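Local coordinates for protein fructose-bisphosphate aldolase (Thermus caldophilus, PDB 2FJK) that belongs to the class II fructose-bisphosphate aldolases, TIM-barrel enzymes, and holds 1,3-dihydroxyacetonephosphate in its pocket, at residues F22-N25 with F29-A32; D253-L258 with K293-L298; E106-N111 with P155-I160. One frame throughout, in Å; residues are numbered along the deposited sequence.

How the interactions relate
Along the chain interaction 1 comes first, interaction 3 second and interaction 2 last, and all belong to the class II aldolase barrel. Interactions 1 and 2 are neighbours: their centres are about 11 Å apart and they touch, with F22 packing on R295 and F29 on L256, so that strand 19-23 and helices 27-38, 254-270 and 277-299 form one block. That block borders the 1,3-dihydroxyacetonephosphate pocket through N23, D253 and T254, and it also reaches the second subunit. Interaction 3 lies on the opposite side of the chain's centre, about 32 and 31 Å from the other two (centre to centre), where helices 108-124 and 155-164 meet at the surface of the barrel.

Interaction 1: residues F22-N25 with F29-A32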
loop_
_atom_site.group_PDB
_atom_site.type_symbol
_atom_site.label_atom_id
_atom_site.label_comp_id
_atom_site.label_asym_id
_atom_site.label_seq_id
_atom_site.Cartn_x
_atom_site.Cartn_y
_atom_site.Cartn_z
ATOM N N PHE A 22 -5.462 6.992 21.430
ATOM C CA PHE A 22 -4.293 6.443 22.089
ATOM C C PHE A 22 -3.016 6.703 21.310
ATOM O O PHE A 22 -2.940 6.439 20.105
ATOM C CB PHE A 22 -4.472 4.941 22.306
ATOM C CG PHE A 22 -5.736 4.580 23.038
ATOM C CD1 PHE A 22 -6.947 4.483 22.360
ATOM C CD2 PHE A 22 -5.717 4.347 24.409
ATOM C CE1 PHE A 22 -8.125 4.157 23.032
ATOM C CE2 PHE A 22 -6.890 4.021 25.096
ATOM C CZ PHE A 22 -8.097 3.927 24.403
ATOM N N ASN A 23 -2.014 7.217 22.012
ATOM C CA ASN A 23 -0.731 7.535 21.399
ATOM C C ASN A 23 0.060 6.280 21.117
ATOM O O ASN A 23 0.063 5.347 21.915
ATOM C CB ASN A 23 0.070 8.470 22.308
ATOM C CG ASN A 23 -0.515 9.845 22.353
ATOM O OD1 ASN A 23 -0.238 10.685 21.487
ATOM N ND2 ASN A 23 -1.356 10.090 23.347
ATOM N N THR A 24 0.721 6.269 19.962
ATOM C CA THR A 24 1.527 5.132 19.536
ATOM C C THR A 24 2.848 5.652 19.028
ATOM O O THR A 24 2.906 6.744 18.475
ATOM C CB THR A 24 0.919 4.387 18.349
ATOM O OG1 THR A 24 -0.485 4.221 18.541
ATOM C CG2 THR A 24 1.594 3.035 18.197
ATOM N N ASN A 25 3.888 4.848 19.172
ATOM C CA ASN A 25 5.209 5.222 18.702
ATOM C C ASN A 25 5.896 4.095 17.921
ATOM O O ASN A 25 6.933 4.310 17.304
ATOM C CB ASN A 25 6.061 5.686 19.886
ATOM C CG ASN A 25 5.759 7.127 20.272
ATOM O OD1 ASN A 25 6.298 8.055 19.678
ATOM N ND2 ASN A 25 4.873 7.318 21.248
ATOM N N PHE A 29 2.796 -0.928 20.178
ATOM C CA PHE A 29 1.713 -0.093 20.687
ATOM C C PHE A 29 0.547 -0.068 19.714
ATOM O O PHE A 29 -0.611 -0.072 20.134
ATOM C CB PHE A 29 2.170 1.343 20.934
ATOM C CG PHE A 29 2.900 1.549 22.235
ATOM C CD1 PHE A 29 4.195 1.083 22.410
ATOM C CD2 PHE A 29 2.292 2.230 23.280
ATOM C CE1 PHE A 29 4.873 1.292 23.598
ATOM C CE2 PHE A 29 2.964 2.444 24.477
ATOM C CZ PHE A 29 4.255 1.975 24.635
ATOM N N THR A 30 0.842 -0.051 18.415
ATOM C CA THR A 30 -0.229 0.001 17.435
ATOM C C THR A 30 -1.058 -1.273 17.437
ATOM O O THR A 30 -2.279 -1.227 17.298
ATOM C CB THR A 30 0.288 0.227 16.014
ATOM O OG1 THR A 30 1.166 1.357 15.992
ATOM C CG2 THR A 30 -0.887 0.505 15.089
ATOM N N GLN A 31 -0.391 -2.411 17.594
ATOM C CA GLN A 31 -1.078 -3.697 17.625
ATOM C C GLN A 31 -1.982 -3.792 18.848
ATOM O O GLN A 31 -3.152 -4.195 18.747
ATOM C CB GLN A 31 -0.065 -4.836 17.678
ATOM C CG GLN A 31 0.889 -4.864 16.504
ATOM C CD GLN A 31 1.889 -5.995 16.625
ATOM O OE1 GLN A 31 2.626 -6.083 17.607
ATOM N NE2 GLN A 31 1.915 -6.868 15.632
ATOM N N ALA A 32 -1.424 -3.439 20.006
ATOM C CA ALA A 32 -2.171 -3.492 21.264
ATOM C C ALA A 32 -3.434 -2.638 21.185
ATOM O O ALA A 32 -4.530 -3.089 21.538
ATOM C CB ALA A 32 -1.294 -3.020 22.421
#
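T24 and F29 supply most of the buried surface, and T30 adds a smaller share. The CG2 methyl of T24 comes up against CB of F29, 3.3 Å away, and their CA atoms, at 5.4 Å, are the nearest pair across the two segments. With CG2 anti to the backbone N of T24 (chi1 -44°, measured to OG1), this methyl points to the first turn of the helix, although its tightest approach there, to T30, is doubtful in the model. The side chains of T24 and T30 cross at about a right angle; OG1 of T30 is hydrogen-bonded to the backbone O of N26, one turn earlier. Strand 19-23 leads here through a short turn into helix 27-38, the first step of the beta-alpha-beta unit completed by strand 44-47, a building block of the TIM barrel. On the strand side, the backbone pairing of T24 with A47 ties this turn to the adjacent strand. The F29 ring turns away from the turn: with CG anti to its own carbonyl carbon (chi1 -81°) it swings past N23, whose backbone O lies obliquely 4.1 Å from CD2, and meets the ring of F260 with the planes about 35° apart. No hydrogen bond crosses between 22-25 and 29-32, so contact is by van der Waals packing. N23 turns its side chain the other way, into the 1,3-dihydroxyacetonephosphate pocket.

Interaction 2: residues D253-L258 with K293-L298; sequences DTDLRL and KSRMEL. With 13P (1,3-dihydroxyacetonephosphate), chain E.
R295 faces D255 between two helices, and theirs is the one side-chain contact that joins 253-258 to 293-298. Along the second segment, K293 precedes it on helix 277-299, packing on A36. At R295 the chain bends at chi2 (59°), and the guanidinium turns one face to D255, whose carboxylate stands nearly perpendicular to it (planes 87° apart): OD2 of D255 lies over the centre of that face, 3.8 Å from CZ of R295. The ion pair is long, 4.0 Å from OD2 to NH2, and no N-H points at the oxygen, so the attraction is probably one of charge, without a directed bond. Directed bonds come from elsewhere: R295 NE to T252 OG1, and D255 OD1 and OD2 to the backbone N of V213 and A212. In this TIM-barrel fold, D255 sits in the first turn of helix 254-270, whose N-terminal end receives the phosphate of 1,3-dihydroxyacetonephosphate. The backbone N atoms of D253 and T254 both donate to O3P at 2.7 Å, and T254 OG1 donates to O1P at 2.5 Å. R257 grips D253 in a side-on salt bridge, NE to OD1 at 3.1 Å and NH2 to OD2 at 3.0 Å. Farther on, M296, a selenomethionine, packs against A36 and S301.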
loop_
_atom_site.group_PDB
_atom_site.type_symbol
_atom_site.label_atom_id
_atom_site.label_comp_id
_atom_site.label_asym_id
_atom_site.label_seq_id
_atom_site.Cartn_x
_atom_site.Cartn_y
_atom_site.Cartn_z
ATOM N N ASP A 253 -2.053 8.590 27.039
ATOM C CA ASP A 253 -0.679 8.345 26.622
ATOM C C ASP A 253 0.170 7.823 27.784
ATOM O O ASP A 253 0.697 6.716 27.719
ATOM C CB ASP A 253 -0.093 9.649 26.056
ATOM C CG ASP A 253 1.315 9.489 25.530
ATOM O OD1 ASP A 253 1.822 8.354 25.484
ATOM O OD2 ASP A 253 1.918 10.516 25.154
ATOM N N THR A 254 0.302 8.630 28.835
ATOM C CA THR A 254 1.070 8.255 30.021
ATOM C C THR A 254 0.738 6.845 30.554
ATOM O O THR A 254 1.641 6.057 30.841
ATOM C CB THR A 254 0.835 9.265 31.178
ATOM O OG1 THR A 254 1.397 10.538 30.832
ATOM C CG2 THR A 254 1.469 8.765 32.467
ATOM N N ASP A 255 -0.551 6.540 30.698
ATOM C CA ASP A 255 -0.960 5.235 31.211
ATOM C C ASP A 255 -0.324 4.088 30.426
ATOM O O ASP A 255 0.132 3.112 31.013
ATOM C CB ASP A 255 -2.491 5.078 31.186
ATOM C CG ASP A 255 -3.198 5.930 32.242
ATOM O OD1 ASP A 255 -2.572 6.289 33.260
ATOM O OD2 ASP A 255 -4.398 6.225 32.058
ATOM N N LEU A 256 -0.287 4.226 29.103
ATOM C CA LEU A 256 0.278 3.202 28.230
ATOM C C LEU A 256 1.779 3.075 28.384
ATOM O O LEU A 256 2.299 1.967 28.478
ATOM C CB LEU A 256 -0.050 3.505 26.773
ATOM C CG LEU A 256 -1.503 3.858 26.469
ATOM C CD1 LEU A 256 -1.672 3.924 24.964
ATOM C CD2 LEU A 256 -2.449 2.832 27.069
ATOM N N ARG A 257 2.476 4.209 28.396
ATOM C CA ARG A 257 3.930 4.205 28.553
ATOM C C ARG A 257 4.305 3.520 29.848
ATOM O O ARG A 257 5.184 2.666 29.869
ATOM C CB ARG A 257 4.496 5.625 28.594
ATOM C CG ARG A 257 4.319 6.451 27.347
ATOM C CD ARG A 257 5.065 7.781 27.526
ATOM N NE ARG A 257 4.697 8.765 26.521
ATOM C CZ ARG A 257 5.356 9.904 26.309
ATOM N NH1 ARG A 257 6.428 10.202 27.041
ATOM N NH2 ARG A 257 4.945 10.747 25.362
ATOM N N LEU A 258 3.645 3.923 30.931
ATOM C CA LEU A 258 3.891 3.354 32.257
ATOM C C LEU A 258 3.669 1.853 32.285
ATOM O O LEU A 258 4.520 1.099 32.758
ATOM C CB LEU A 258 2.974 3.994 33.301
ATOM C CG LEU A 258 3.604 4.887 34.368
ATOM C CD1 LEU A 258 2.563 5.128 35.464
ATOM C CD2 LEU A 258 4.853 4.223 34.954
ATOM N N LYS A 293 -8.193 -1.594 26.750
ATOM C CA LYS A 293 -9.501 -2.218 26.926
ATOM C C LYS A 293 -10.266 -1.592 28.080
ATOM O O LYS A 293 -11.378 -1.103 27.886
ATOM C CB LYS A 293 -9.348 -3.732 27.136
ATOM C CG LYS A 293 -9.068 -4.489 25.846
ATOM C CD LYS A 293 -8.635 -5.924 26.088
ATOM C CE LYS A 293 -9.679 -6.727 26.847
ATOM N NZ LYS A 293 -9.162 -8.077 27.216
ATOM N N SER A 294 -9.675 -1.585 29.271
ATOM C CA SER A 294 -10.363 -0.997 30.420
ATOM C C SER A 294 -10.704 0.467 30.128
ATOM O O SER A 294 -11.759 0.971 30.528
ATOM C CB SER A 294 -9.512 -1.124 31.692
ATOM O OG SER A 294 -8.267 -0.463 31.580
ATOM N N ARG A 295 -9.813 1.133 29.403
ATOM C CA ARG A 295 -10.008 2.528 29.024
ATOM C C ARG A 295 -11.300 2.641 28.214
ATOM O O ARG A 295 -12.118 3.539 28.434
ATOM C CB ARG A 295 -8.828 2.985 28.169
ATOM C CG ARG A 295 -8.511 4.440 28.276
ATOM C CD ARG A 295 -8.187 4.809 29.708
ATOM N NE ARG A 295 -7.841 6.214 29.789
ATOM C CZ ARG A 295 -7.952 6.952 30.883
ATOM N NH1 ARG A 295 -8.407 6.424 32.013
ATOM N NH2 ARG A 295 -7.617 8.226 30.834
HETATM N N MSE A 296 -11.467 1.729 27.260
HETATM C CA MSE A 296 -12.664 1.715 26.426
HETATM C C MSE A 296 -13.906 1.391 27.266
HETATM O O MSE A 296 -14.999 1.851 26.949
HETATM C CB MSE A 296 -12.507 0.703 25.288
HETATM C CG MSE A 296 -11.365 1.037 24.345
HETATM SE SE MSE A 296 -10.998 -0.342 23.056
HETATM C CE MSE A 296 -9.862 -1.475 24.067
ATOM N N GLU A 297 -13.740 0.602 28.329
ATOM C CA GLU A 297 -14.861 0.275 29.215
ATOM C C GLU A 297 -15.300 1.537 29.949
ATOM O O GLU A 297 -16.482 1.781 30.132
ATOM C CB GLU A 297 -14.466 -0.752 30.269
ATOM C CG GLU A 297 -14.262 -2.156 29.773
ATOM C CD GLU A 297 -14.104 -3.129 30.922
ATOM O OE1 GLU A 297 -13.187 -2.931 31.749
ATOM O OE2 GLU A 297 -14.902 -4.088 31.003
ATOM N N LEU A 298 -14.327 2.324 30.383
ATOM C CA LEU A 298 -14.604 3.560 31.097
ATOM C C LEU A 298 -15.238 4.591 30.167
ATOM O O LEU A 298 -16.094 5.368 30.582
ATOM C CB LEU A 298 -13.305 4.115 31.687
ATOM C CG LEU A 298 -13.352 5.478 32.381
ATOM C CD1 LEU A 298 -14.319 5.426 33.568
ATOM C CD2 LEU A 298 -11.947 5.850 32.840
HETATM P P 13P E . -1.416 12.018 29.141
HETATM O O1P 13P E . 0.130 12.286 29.477
HETATM O O2P 13P E . -2.235 12.453 30.424
HETATM O O3P 13P E . -1.626 10.496 28.876
HETATM O O1 13P E . -1.808 12.882 27.844
HETATM C C1 13P E . -2.764 12.348 26.931
HETATM C C2 13P E . -3.115 13.489 26.008
HETATM O O2 13P E . -3.461 14.566 26.488
HETATM C C3 13P E . -3.044 13.320 24.491
HETATM O O3 13P E . -3.302 14.559 23.841
#

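Interaction 3: residues E106-N111 with P155-I160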
loop_
_atom_site.group_PDB
_atom_site.type_symbol
_atom_site.label_atom_id
_atom_site.label_comp_id
_atom_site.label_asym_id
_atom_site.label_seq_id
_atom_site.Cartn_x
_atom_site.Cartn_y
_atom_site.Cartn_z
ATOM N N GLU A 106 -0.981 31.187 22.023
ATOM C CA GLU A 106 -1.002 32.469 21.313
ATOM C C GLU A 106 -2.285 33.239 21.609
ATOM O O GLU A 106 -3.275 32.662 22.072
ATOM C CB GLU A 106 -0.896 32.234 19.803
ATOM C CG GLU A 106 0.392 31.558 19.374
ATOM C CD GLU A 106 1.427 32.551 18.913
ATOM O OE1 GLU A 106 1.396 33.702 19.386
ATOM O OE2 GLU A 106 2.277 32.178 18.084
ATOM N N ASP A 107 -2.272 34.542 21.343
ATOM C CA ASP A 107 -3.465 35.346 21.580
ATOM C C ASP A 107 -4.573 34.808 20.685
ATOM O O ASP A 107 -4.308 34.083 19.719
ATOM C CB ASP A 107 -3.203 36.830 21.288
ATOM C CG ASP A 107 -2.423 37.044 20.011
ATOM O OD1 ASP A 107 -2.746 36.371 19.019
ATOM O OD2 ASP A 107 -1.496 37.889 19.997
ATOM N N PHE A 108 -5.812 35.162 21.010
ATOM C CA PHE A 108 -6.969 34.692 20.259
ATOM C C PHE A 108 -6.906 34.867 18.742
ATOM O O PHE A 108 -7.181 33.930 17.999
ATOM C CB PHE A 108 -8.240 35.368 20.774
ATOM C CG PHE A 108 -9.508 34.678 20.347
ATOM C CD1 PHE A 108 -9.870 33.458 20.909
ATOM C CD2 PHE A 108 -10.339 35.249 19.389
ATOM C CE1 PHE A 108 -11.041 32.818 20.529
ATOM C CE2 PHE A 108 -11.517 34.616 18.998
ATOM C CZ PHE A 108 -11.870 33.399 19.570
ATOM N N GLU A 109 -6.561 36.062 18.280
ATOM C CA GLU A 109 -6.504 36.315 16.841
ATOM C C GLU A 109 -5.474 35.461 16.116
ATOM O O GLU A 109 -5.728 34.986 15.008
ATOM C CB GLU A 109 -6.231 37.798 16.559
ATOM C CG GLU A 109 -7.400 38.737 16.870
ATOM C CD GLU A 109 -8.662 38.375 16.108
ATOM O OE1 GLU A 109 -8.584 38.208 14.873
ATOM O OE2 GLU A 109 -9.731 38.262 16.745
ATOM N N THR A 110 -4.309 35.269 16.726
ATOM C CA THR A 110 -3.272 34.451 16.103
ATOM C C THR A 110 -3.679 32.977 16.099
ATOM O O THR A 110 -3.378 32.249 15.158
ATOM C CB THR A 110 -1.925 34.608 16.830
ATOM O OG1 THR A 110 -1.550 35.992 16.827
ATOM C CG2 THR A 110 -0.826 33.797 16.126
ATOM N N ASN A 111 -4.368 32.547 17.153
ATOM C CA ASN A 111 -4.819 31.165 17.269
ATOM C C ASN A 111 -5.800 30.938 16.132
ATOM O O ASN A 111 -5.632 30.020 15.327
ATOM C CB ASN A 111 -5.527 30.942 18.609
ATOM C CG ASN A 111 -5.763 29.472 18.913
ATOM O OD1 ASN A 111 -5.759 28.630 18.017
ATOM N ND2 ASN A 111 -5.985 29.161 20.189
ATOM N N PRO A 155 -16.329 29.535 27.548
ATOM C CA PRO A 155 -17.399 29.165 26.616
ATOM C C PRO A 155 -17.671 30.133 25.462
ATOM O O PRO A 155 -17.561 29.748 24.297
ATOM C CB PRO A 155 -18.613 28.957 27.533
ATOM C CG PRO A 155 -18.253 29.688 28.797
ATOM C CD PRO A 155 -16.792 29.408 28.940
ATOM N N GLU A 156 -18.024 31.378 25.770
ATOM C CA GLU A 156 -18.297 32.355 24.720
ATOM C C GLU A 156 -17.176 32.369 23.697
ATOM O O GLU A 156 -17.420 32.372 22.493
ATOM C CB GLU A 156 -18.455 33.759 25.305
ATOM C CG GLU A 156 -19.868 34.115 25.702
ATOM C CD GLU A 156 -20.456 33.139 26.690
ATOM O OE1 GLU A 156 -19.703 32.666 27.573
ATOM O OE2 GLU A 156 -21.672 32.857 26.594
ATOM N N GLU A 157 -15.943 32.394 24.188
ATOM C CA GLU A 157 -14.782 32.398 23.308
ATOM C C GLU A 157 -14.778 31.136 22.461
ATOM O O GLU A 157 -14.418 31.165 21.287
ATOM C CB GLU A 157 -13.488 32.449 24.120
ATOM C CG GLU A 157 -13.116 33.815 24.643
ATOM C CD GLU A 157 -11.769 33.805 25.338
ATOM O OE1 GLU A 157 -10.809 33.257 24.754
ATOM O OE2 GLU A 157 -11.670 34.349 26.463
ATOM N N ALA A 158 -15.175 30.028 23.076
ATOM C CA ALA A 158 -15.210 28.743 22.396
ATOM C C ALA A 158 -16.095 28.781 21.151
ATOM O O ALA A 158 -15.651 28.414 20.061
ATOM C CB ALA A 158 -15.697 27.657 23.358
ATOM N N ARG A 159 -17.340 29.221 21.309
ATOM C CA ARG A 159 -18.260 29.291 20.177
ATOM C C ARG A 159 -17.673 30.141 19.061
ATOM O O ARG A 159 -17.678 29.747 17.893
ATOM C CB ARG A 159 -19.598 29.897 20.600
ATOM C CG ARG A 159 -20.577 30.065 19.442
ATOM C CD ARG A 159 -21.717 31.000 19.799
ATOM N NE ARG A 159 -22.471 30.544 20.962
ATOM C CZ ARG A 159 -23.574 31.133 21.414
ATOM N NH1 ARG A 159 -24.058 32.207 20.800
ATOM N NH2 ARG A 159 -24.196 30.649 22.481
ATOM N N ILE A 160 -17.176 31.313 19.436
ATOM C CA ILE A 160 -16.591 32.244 18.481
ATOM C C ILE A 160 -15.363 31.664 17.787
ATOM O O ILE A 160 -15.199 31.817 16.579
ATOM C CB ILE A 160 -16.201 33.567 19.167
ATOM C CG1 ILE A 160 -17.447 34.224 19.769
ATOM C CG2 ILE A 160 -15.558 34.499 18.152
ATOM C CD1 ILE A 160 -17.161 35.459 20.589
#
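F108 reaches from the first turn of helix 108-124 to E157 and I160 on helix 155-164. Its CG stands anti to the backbone N (chi1 -164°), which carries the ring outward from its own helix, and CZ ends 3.8 Å from the backbone O of E157. That oxygen approaches the ring obliquely. I160 arrives at the ring's edge, near its plane: its CG2, anti to the I160 backbone N (chi1 -61°, measured to CG1), lies 4.1 Å from CZ, and the two side chains cross at about a right angle. E157 behaves differently. Its side chain and that of F108 run antiparallel past one another, leaving OE1 4.0 Å from CD1 with carboxylate and ring planes 89° apart. Both F108 and E157 also pack on L133, which places the pair beside the C-terminal end of strand 128-133. The N-cap D107 fixes the start of the helix that bears F108: its OD1 accepts from T110 N at 3.0 Å and from T110 OG1 on the syn side. With no hydrogen bond or salt bridge crossing between 106-111 and 155-160, the contact rests on apolar packing of F108 with I160, the E157 oxygens lying beside the ring without a directed bond: a modest surface association.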